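PDB 4QGR: DegT/DnrJ/EryC1/StrS aminotransferase from Brucella abortus 2308, which probably acts as a pyridoxal-phosphate-dependent aminotransferase, moving amino groups between substrates with the help of its bound cofactor. Local coordinates for residues A[69-74]-A[239-244]; A[59-64]-A[223-228]. All blocks are in the same frame, centred on the assembly; numbering follows the deposited sequence.

Contact 1 (A[69-74]-A[239-244]). With PLP (pyridoxal-5'-phosphate), chain G; ACT (acetate ion), chain D.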
ATOM      1  N   ALA A  69      -3.612   6.306  -4.440  1.00 10.90           N
ATOM      2  CA  ALA A  69      -4.332   7.555  -4.478  1.00 11.07           C
ATOM      3  C   ALA A  69      -5.042   7.825  -5.775  1.00 11.32           C
ATOM      4  O   ALA A  69      -6.073   8.491  -5.764  1.00 11.47           O
ATOM      5  CB  ALA A  69      -3.429   8.721  -4.130  1.00 11.26           C
ATOM      6  N   LEU A  70      -4.524   7.271  -6.855  1.00 10.91           N
ATOM      7  CA  LEU A  70      -5.169   7.332  -8.180  1.00 11.35           C
ATOM      8  C   LEU A  70      -6.166   6.193  -8.388  1.00 11.74           C
ATOM      9  O   LEU A  70      -7.202   6.390  -9.037  1.00 12.03           O
ATOM     10  CB  LEU A  70      -4.095   7.255  -9.272  1.00 11.51           C
ATOM     11  CG  LEU A  70      -3.062   8.395  -9.297  1.00 11.59           C
ATOM     12  CD1 LEU A  70      -1.866   8.040 -10.145  1.00 12.62           C
ATOM     13  CD2 LEU A  70      -3.736   9.630  -9.882  1.00 11.87           C
ATOM     14  N   GLN A  71      -5.852   5.010  -7.851  1.00 11.51           N
ATOM     15  CA  GLN A  71      -6.721   3.856  -7.975  1.00 12.36           C
ATOM     16  C   GLN A  71      -8.045   4.068  -7.238  1.00 12.27           C
ATOM     17  O   GLN A  71      -9.110   3.747  -7.759  1.00 12.12           O
ATOM     18  CB  GLN A  71      -6.035   2.617  -7.409  1.00 13.64           C
ATOM     19  CG  GLN A  71      -6.858   1.324  -7.430  1.00 15.61           C
ATOM     20  CD  GLN A  71      -6.061   0.155  -6.837  1.00 17.38           C
ATOM     21  OE1 GLN A  71      -4.860   0.287  -6.580  1.00 20.71           O
ATOM     22  NE2 GLN A  71      -6.736  -0.928  -6.499  1.00 18.79           N
ATOM     23  N   MET A  72      -7.986   4.533  -6.002  1.00 11.73           N
ATOM     24  CA  MET A  72      -9.215   4.565  -5.216  1.00 12.35           C
ATOM     25  C   MET A  72     -10.351   5.403  -5.811  1.00 12.41           C
ATOM     26  O   MET A  72     -11.526   4.979  -5.784  1.00 13.95           O
ATOM     27  CB  MET A  72      -8.922   4.914  -3.761  1.00 12.58           C
ATOM     28  CG  MET A  72      -8.156   3.793  -3.059  1.00 12.89           C
ATOM     29  SD  MET A  72      -8.018   4.115  -1.283  1.00 13.27           S
ATOM     30  CE  MET A  72      -6.567   5.154  -1.148  1.00 13.05           C
ATOM     31  N   PRO A  73     -10.042   6.593  -6.358  1.00 12.41           N
ATOM     32  CA  PRO A  73     -11.124   7.348  -6.973  1.00 13.30           C
ATOM     33  C   PRO A  73     -11.770   6.613  -8.166  1.00 13.68           C
ATOM     34  O   PRO A  73     -12.981   6.772  -8.376  1.00 13.87           O
ATOM     35  CB  PRO A  73     -10.444   8.623  -7.427  1.00 13.16           C
ATOM     36  CG  PRO A  73      -9.338   8.815  -6.443  1.00 13.14           C
ATOM     37  CD  PRO A  73      -8.861   7.430  -6.120  1.00 12.56           C
ATOM     38  N   LEU A  74     -10.972   5.858  -8.940  1.00 13.07           N
ATOM     39  CA  LEU A  74     -11.556   5.065 -10.030  1.00 13.73           C
ATOM     40  C   LEU A  74     -12.505   4.018  -9.467  1.00 14.60           C
ATOM     41  O   LEU A  74     -13.592   3.772 -10.033  1.00 15.57           O
ATOM     42  CB  LEU A  74     -10.451   4.373 -10.851  1.00 13.53           C
ATOM     43  CG  LEU A  74      -9.506   5.305 -11.605  1.00 13.45           C
ATOM     44  CD1 LEU A  74      -8.356   4.520 -12.243  1.00 13.70           C
ATOM     45  CD2 LEU A  74     -10.223   6.041 -12.703  1.00 13.68           C
ATOM     46  N   ILE A 239     -16.073  -3.405  -2.124  1.00 19.26           N
ATOM     47  CA  ILE A 239     -14.720  -3.902  -2.241  1.00 18.99           C
ATOM     48  C   ILE A 239     -13.799  -2.725  -1.993  1.00 17.82           C
ATOM     49  O   ILE A 239     -13.965  -1.631  -2.596  1.00 17.80           O
ATOM     50  CB  ILE A 239     -14.433  -4.471  -3.645  1.00 19.39           C
ATOM     51  CG1 ILE A 239     -15.388  -5.647  -3.984  1.00 20.03           C
ATOM     52  CG2 ILE A 239     -12.967  -4.842  -3.758  1.00 20.00           C
ATOM     53  CD1 ILE A 239     -15.494  -6.733  -2.938  1.00 20.60           C
ATOM     54  N   GLY A 240     -12.804  -2.946  -1.142  1.00 17.78           N
ATOM     55  CA  GLY A 240     -11.764  -1.920  -0.910  1.00 16.82           C
ATOM     56  C   GLY A 240     -10.347  -2.473  -0.899  1.00 17.00           C
ATOM     57  O   GLY A 240     -10.087  -3.565  -1.432  1.00 17.11           O
ATOM     58  N   ILE A 241      -9.444  -1.695  -0.275  1.00 15.69           N
ATOM     59  CA  ILE A 241      -8.048  -2.069  -0.127  1.00 15.09           C
ATOM     60  C   ILE A 241      -7.564  -1.694   1.282  1.00 14.93           C
ATOM     61  O   ILE A 241      -8.364  -1.230   2.122  1.00 14.55           O
ATOM     62  CB  ILE A 241      -7.192  -1.418  -1.218  1.00 14.69           C
ATOM     63  CG1 ILE A 241      -7.293   0.117  -1.164  1.00 14.46           C
ATOM     64  CG2 ILE A 241      -7.576  -1.908  -2.614  1.00 14.90           C
ATOM     65  CD1 ILE A 241      -6.279   0.783  -2.075  1.00 13.92           C
ATOM     66  N   ASN A 242      -6.275  -1.901   1.546  1.00 13.91           N
ATOM     67  CA  ASN A 242      -5.680  -1.372   2.760  1.00 14.17           C
ATOM     68  C   ASN A 242      -4.737  -0.273   2.348  1.00 13.33           C
ATOM     69  O   ASN A 242      -3.649  -0.573   1.878  1.00 12.12           O
ATOM     70  CB  ASN A 242      -4.876  -2.446   3.497  1.00 14.76           C
ATOM     71  CG  ASN A 242      -4.184  -1.911   4.750  1.00 15.02           C
ATOM     72  OD1 ASN A 242      -4.268  -0.737   5.086  1.00 15.25           O
ATOM     73  ND2 ASN A 242      -3.479  -2.785   5.434  1.00 16.04           N
ATOM     74  N   SER A 243      -5.114   0.982   2.574  1.00 12.70           N
ATOM     75  CA  SER A 243      -4.256   2.089   2.134  1.00 11.68           C
ATOM     76  C   SER A 243      -4.260   3.257   3.098  1.00 12.13           C
ATOM     77  O   SER A 243      -4.998   4.222   2.910  1.00 11.61           O
ATOM     78  CB  SER A 243      -4.651   2.547   0.741  1.00 11.40           C
ATOM     79  OG  SER A 243      -3.748   3.495   0.249  1.00 11.20           O
ATOM     80  N   ARG A 244      -3.413   3.158   4.126  1.00 12.24           N
ATOM     81  CA  ARG A 244      -3.322   4.145   5.206  1.00 12.73           C
ATOM     82  C   ARG A 244      -1.953   4.800   5.202  1.00 12.19           C
ATOM     83  O   ARG A 244      -0.930   4.163   4.909  1.00 11.22           O
ATOM     84  CB  ARG A 244      -3.583   3.475   6.557  1.00 14.02           C
ATOM     85  CG  ARG A 244      -4.992   2.910   6.687  1.00 15.00           C
ATOM     86  CD  ARG A 244      -5.227   2.175   8.006  1.00 16.48           C
ATOM     87  NE  ARG A 244      -4.519   0.906   8.065  1.00 17.76           N
ATOM     88  CZ  ARG A 244      -5.004  -0.225   8.567  1.00 19.21           C
ATOM     89  NH1 ARG A 244      -6.239  -0.284   9.065  1.00 20.65           N
ATOM     90  NH2 ARG A 244      -4.231  -1.279   8.621  1.00 19.39           N
TER
HETATM   91  N1  PLP G 402      -5.608 -11.994   6.561  1.00 20.98           N
HETATM   92  C2  PLP G 402      -5.958 -12.100   7.866  1.00 21.96           C
HETATM   93  C2A PLP G 402      -6.382 -13.437   8.434  1.00 25.42           C
HETATM   94  C3  PLP G 402      -5.875 -10.916   8.755  1.00 21.89           C
HETATM   95  O3  PLP G 402      -6.178 -10.999  10.064  1.00 23.78           O
HETATM   96  C4  PLP G 402      -5.477  -9.616   8.166  1.00 23.39           C
HETATM   97  C4A PLP G 402      -5.314  -8.389   8.953  1.00 26.54           C
HETATM   98  O4A PLP G 402      -5.260  -8.470  10.147  1.00 37.29           O
HETATM   99  C5  PLP G 402      -5.119  -9.615   6.747  1.00 20.70           C
HETATM  100  C6  PLP G 402      -5.228 -10.815   6.016  1.00 20.24           C
HETATM  101  C5A PLP G 402      -4.716  -8.285   6.108  1.00 20.19           C
HETATM  102  O4P PLP G 402      -3.461  -7.828   6.624  1.00 18.65           O
HETATM  103  P   PLP G 402      -3.169  -6.261   6.692  1.00 17.73           P
HETATM  104  O1P PLP G 402      -1.667  -6.191   6.893  1.00 16.47           O
HETATM  105  O2P PLP G 402      -3.682  -5.558   5.434  1.00 17.19           O
HETATM  106  O3P PLP G 402      -3.960  -5.831   7.943  1.00 17.95           O
HETATM  107  C   ACT D 402      -6.201  -4.050   9.699  1.00 37.87           C
HETATM  108  O   ACT D 402      -6.962  -3.064   9.911  1.00 38.92           O
HETATM  109  OXT ACT D 402      -5.404  -4.076   8.752  1.00 28.90           O
HETATM  110  CH3 ACT D 402      -6.238  -5.242  10.618  1.00 35.88           C

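Contact 2 (A[59-64]-A[223-228])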
ATOM      1  N   HIS A  59     -11.484  18.511   2.101  1.00 17.22           N
ATOM      2  CA  HIS A  59     -11.222  17.134   2.553  1.00 16.77           C
ATOM      3  C   HIS A  59      -9.883  16.649   2.083  1.00 15.45           C
ATOM      4  O   HIS A  59      -9.626  16.644   0.879  1.00 15.95           O
ATOM      5  CB  HIS A  59     -12.311  16.153   2.062  1.00 17.26           C
ATOM      6  CG  HIS A  59     -13.704  16.581   2.436  1.00 18.00           C
ATOM      7  ND1 HIS A  59     -14.242  16.350   3.683  1.00 19.45           N
ATOM      8  CD2 HIS A  59     -14.639  17.269   1.742  1.00 18.74           C
ATOM      9  CE1 HIS A  59     -15.450  16.896   3.753  1.00 20.47           C
ATOM     10  NE2 HIS A  59     -15.721  17.446   2.580  1.00 20.45           N
ATOM     11  N   VAL A  60      -9.065  16.158   3.019  1.00 14.38           N
ATOM     12  CA  VAL A  60      -7.794  15.490   2.690  1.00 13.68           C
ATOM     13  C   VAL A  60      -7.883  14.095   3.253  1.00 13.65           C
ATOM     14  O   VAL A  60      -8.190  13.911   4.462  1.00 14.14           O
ATOM     15  CB  VAL A  60      -6.579  16.181   3.302  1.00 13.56           C
ATOM     16  CG1 VAL A  60      -5.296  15.348   3.037  1.00 12.97           C
ATOM     17  CG2 VAL A  60      -6.472  17.627   2.782  1.00 13.95           C
ATOM     18  N   ILE A  61      -7.676  13.117   2.378  1.00 13.25           N
ATOM     19  CA  ILE A  61      -7.788  11.707   2.757  1.00 12.99           C
ATOM     20  C   ILE A  61      -6.397  11.086   2.578  1.00 12.49           C
ATOM     21  O   ILE A  61      -5.999  10.695   1.466  1.00 11.53           O
ATOM     22  CB  ILE A  61      -8.819  10.977   1.896  1.00 13.05           C
ATOM     23  CG1 ILE A  61     -10.190  11.666   1.932  1.00 14.19           C
ATOM     24  CG2 ILE A  61      -8.936   9.525   2.361  1.00 13.24           C
ATOM     25  CD1 ILE A  61     -10.388  12.626   0.781  1.00 14.19           C
ATOM     26  N   ALA A  62      -5.674  10.969   3.681  1.00 12.52           N
ATOM     27  CA  ALA A  62      -4.312  10.397   3.626  1.00 12.30           C
ATOM     28  C   ALA A  62      -4.401   8.916   3.283  1.00 12.31           C
ATOM     29  O   ALA A  62      -5.374   8.270   3.629  1.00 12.18           O
ATOM     30  CB  ALA A  62      -3.573  10.633   4.947  1.00 12.86           C
ATOM     31  N   CYS A  63      -3.399   8.386   2.566  1.00 11.48           N
ATOM     32  CA  CYS A  63      -3.381   6.958   2.216  1.00 11.67           C
ATOM     33  C   CYS A  63      -1.942   6.476   2.082  1.00 11.55           C
ATOM     34  O   CYS A  63      -0.996   7.207   2.446  1.00 11.01           O
ATOM     35  CB  CYS A  63      -4.187   6.726   0.930  1.00 11.42           C
ATOM     36  SG  CYS A  63      -3.706   7.718  -0.511  1.00 12.01           S
ATOM     37  N   ALA A  64      -1.748   5.288   1.522  1.00 11.67           N
ATOM     38  CA  ALA A  64      -0.470   4.636   1.637  1.00 12.10           C
ATOM     39  C   ALA A  64       0.585   5.041   0.635  1.00 11.93           C
ATOM     40  O   ALA A  64       1.777   4.887   0.927  1.00 11.48           O
ATOM     41  CB  ALA A  64      -0.635   3.124   1.570  1.00 12.77           C
ATOM     42  N   SER A 223     -13.915   4.937   3.107  1.00 15.94           N
ATOM     43  CA  SER A 223     -14.374   3.568   3.178  1.00 16.31           C
ATOM     44  C   SER A 223     -13.447   2.656   2.371  1.00 16.01           C
ATOM     45  O   SER A 223     -12.987   1.648   2.872  1.00 16.11           O
ATOM     46  CB  SER A 223     -15.815   3.481   2.652  1.00 16.87           C
ATOM     47  OG  SER A 223     -16.236   2.146   2.421  1.00 16.91           O
ATOM     48  N   VAL A 224     -13.146   3.038   1.144  1.00 15.94           N
ATOM     49  CA  VAL A 224     -12.364   2.209   0.249  1.00 16.35           C
ATOM     50  C   VAL A 224     -10.978   1.907   0.813  1.00 15.46           C
ATOM     51  O   VAL A 224     -10.461   0.788   0.647  1.00 16.60           O
ATOM     52  CB  VAL A 224     -12.262   2.864  -1.166  1.00 17.07           C
ATOM     53  CG1 VAL A 224     -11.237   2.168  -2.058  1.00 17.52           C
ATOM     54  CG2 VAL A 224     -13.624   2.824  -1.847  1.00 19.07           C
ATOM     55  N   LEU A 225     -10.354   2.882   1.473  1.00 14.91           N
ATOM     56  CA  LEU A 225      -8.993   2.674   1.966  1.00 14.30           C
ATOM     57  C   LEU A 225      -8.937   1.778   3.175  1.00 14.98           C
ATOM     58  O   LEU A 225      -7.841   1.325   3.554  1.00 14.53           O
ATOM     59  CB  LEU A 225      -8.287   4.005   2.232  1.00 13.86           C
ATOM     60  CG  LEU A 225      -8.787   4.816   3.435  1.00 14.06           C
ATOM     61  CD1 LEU A 225      -8.187   4.367   4.744  1.00 14.05           C
ATOM     62  CD2 LEU A 225      -8.482   6.277   3.223  1.00 14.28           C
ATOM     63  N   PHE A 226     -10.093   1.478   3.771  1.00 16.55           N
ATOM     64  CA  PHE A 226     -10.171   0.542   4.884  1.00 18.77           C
ATOM     65  C   PHE A 226     -11.147  -0.578   4.575  1.00 18.77           C
ATOM     66  O   PHE A 226     -12.193  -0.737   5.245  1.00 17.49           O
ATOM     67  CB  PHE A 226     -10.488   1.256   6.201  1.00 21.72           C
ATOM     68  CG  PHE A 226     -10.510   0.328   7.416  1.00 25.65           C
ATOM     69  CD1 PHE A 226      -9.632  -0.731   7.520  1.00 27.21           C
ATOM     70  CD2 PHE A 226     -11.451   0.510   8.432  1.00 29.82           C
ATOM     71  CE1 PHE A 226      -9.656  -1.577   8.628  1.00 29.49           C
ATOM     72  CE2 PHE A 226     -11.479  -0.331   9.548  1.00 30.75           C
ATOM     73  CZ  PHE A 226     -10.581  -1.377   9.635  1.00 31.43           C
ATOM     74  N   HIS A 227     -10.822  -1.307   3.497  1.00 17.86           N
ATOM     75  CA  HIS A 227     -11.598  -2.486   3.059  1.00 19.33           C
ATOM     76  C   HIS A 227     -13.083  -2.246   2.809  1.00 19.89           C
ATOM     77  O   HIS A 227     -13.904  -3.148   2.981  1.00 22.02           O
ATOM     78  CB  HIS A 227     -11.444  -3.626   4.082  1.00 19.84           C
ATOM     79  CG  HIS A 227     -10.028  -3.948   4.379  1.00 19.86           C
ATOM     80  ND1 HIS A 227      -9.217  -4.609   3.482  1.00 20.05           N
ATOM     81  CD2 HIS A 227      -9.252  -3.655   5.443  1.00 19.79           C
ATOM     82  CE1 HIS A 227      -8.004  -4.717   3.984  1.00 18.86           C
ATOM     83  NE2 HIS A 227      -8.000  -4.145   5.173  1.00 19.93           N
ATOM     84  N   GLY A 228     -13.447  -1.055   2.354  1.00 19.59           N
ATOM     85  CA  GLY A 228     -14.828  -0.771   1.998  1.00 20.62           C
ATOM     86  C   GLY A 228     -15.795  -0.765   3.188  1.00 21.94           C
ATOM     87  O   GLY A 228     -16.958  -1.155   3.037  1.00 21.38           O
TER

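Contact 1 (A[69-74]-A[239-244])
Gln71 and Met72, on one face of helix 68-76, meet Ile241 and Ser243 of the loop before helix 247-278. Gln71 is fully extended, and its NE2 lies 4.1 Å from Ile241 CG2, with no hydrogen bond. Met72 makes the main contact. Its CG sits 3.7 Å from Ile241 CD1, and its SD is 3.8 Å from the same methyl. The chain then bends at the thioether (chi3 -86°), which carries CE alongside Ser243, 3.6 Å from OG. That hydroxyl is hydrogen-bonded to Asp68, the first residue of the helix, and to the backbone N of Ala64, just after strand 59-63.

Ile241 and Ser243 point toward the helix, while Asn242 and Arg244 point away from it. Asn242 ND2 donates to PLP O2P at 2.8 Å, with an N-H...O angle of 151°. Arg244 grips an acetate, probably from the crystallisation liquor, edge-on in a two-pronged pair: NH1 to O and NH2 to OXT, both 3.0 Å. NH2 also forms a salt bridge to Asp206 of the second subunit. Lys199 and Gln173 of that subunit bind the same PLP. The loop thus turns Asn242 and Arg244 to a composite active site at the dimer interface, as in fold-type I aminotransferases.

Contact 2 (A[59-64]-A[223-228])
Leu225 CG lies between its backbone N and carbonyl carbon (chi1 71°), and chi2 of 83°, measured to CD1, leaves CD2 as the methyl that reaches Ile61 and Ala62. On Ile61, chi1 of -55° places CG2 opposite the backbone N and CG1 opposite the carbonyl carbon. CG2 is the branch that meets Leu225, while CD1 leads away from it.

The strand is the outermost one, within this chain, of the mixed sheet in the large domain of this PLP-dependent aminotransferase fold. Helix 215-224 packs beside it: Ile61 touches Ala218 and Arg222. The contact is small and apolar, and no hydrogen bond crosses it. All three touching residues are buried.

Backbone bonds close the turn that contains Leu225. Phe226 N bonds to Ser223 O at 3.0 Å, and a weak bond from Gly228 N reaches the same oxygen at 2.8 Å. His227 faces the second subunit, where ND1 hydrogen-bonds to Glu97 of the second subunit and the ring meets Phe92 of that subunit edge-to-face.

Leu225 CD2 also comes to 3.7 Å from Ala62 O. Leu225 CD2 lies 3.4 Å from Ile61 CG2, tighter than usual for two carbons.

From the N terminus the chain runs through strand 59-63 and then through a short loop into helix 68-76. It next builds most of the large sheet before returning along helix 215-224. Contact 2 closes the first long loop, joining the edge strand to the end of that helix. The chain then goes on to residues 239-244, where contact 1 closes a second loop back to helix 68-76. The segments alternate, so the two loops cross and neither lies within the other. The returning segments also bind each other: Ile241 N lies 2.8 Å from Val224 O, a probable hydrogen bond. Together they tie strand, helix and cofactor-binding loop near the dimer interface.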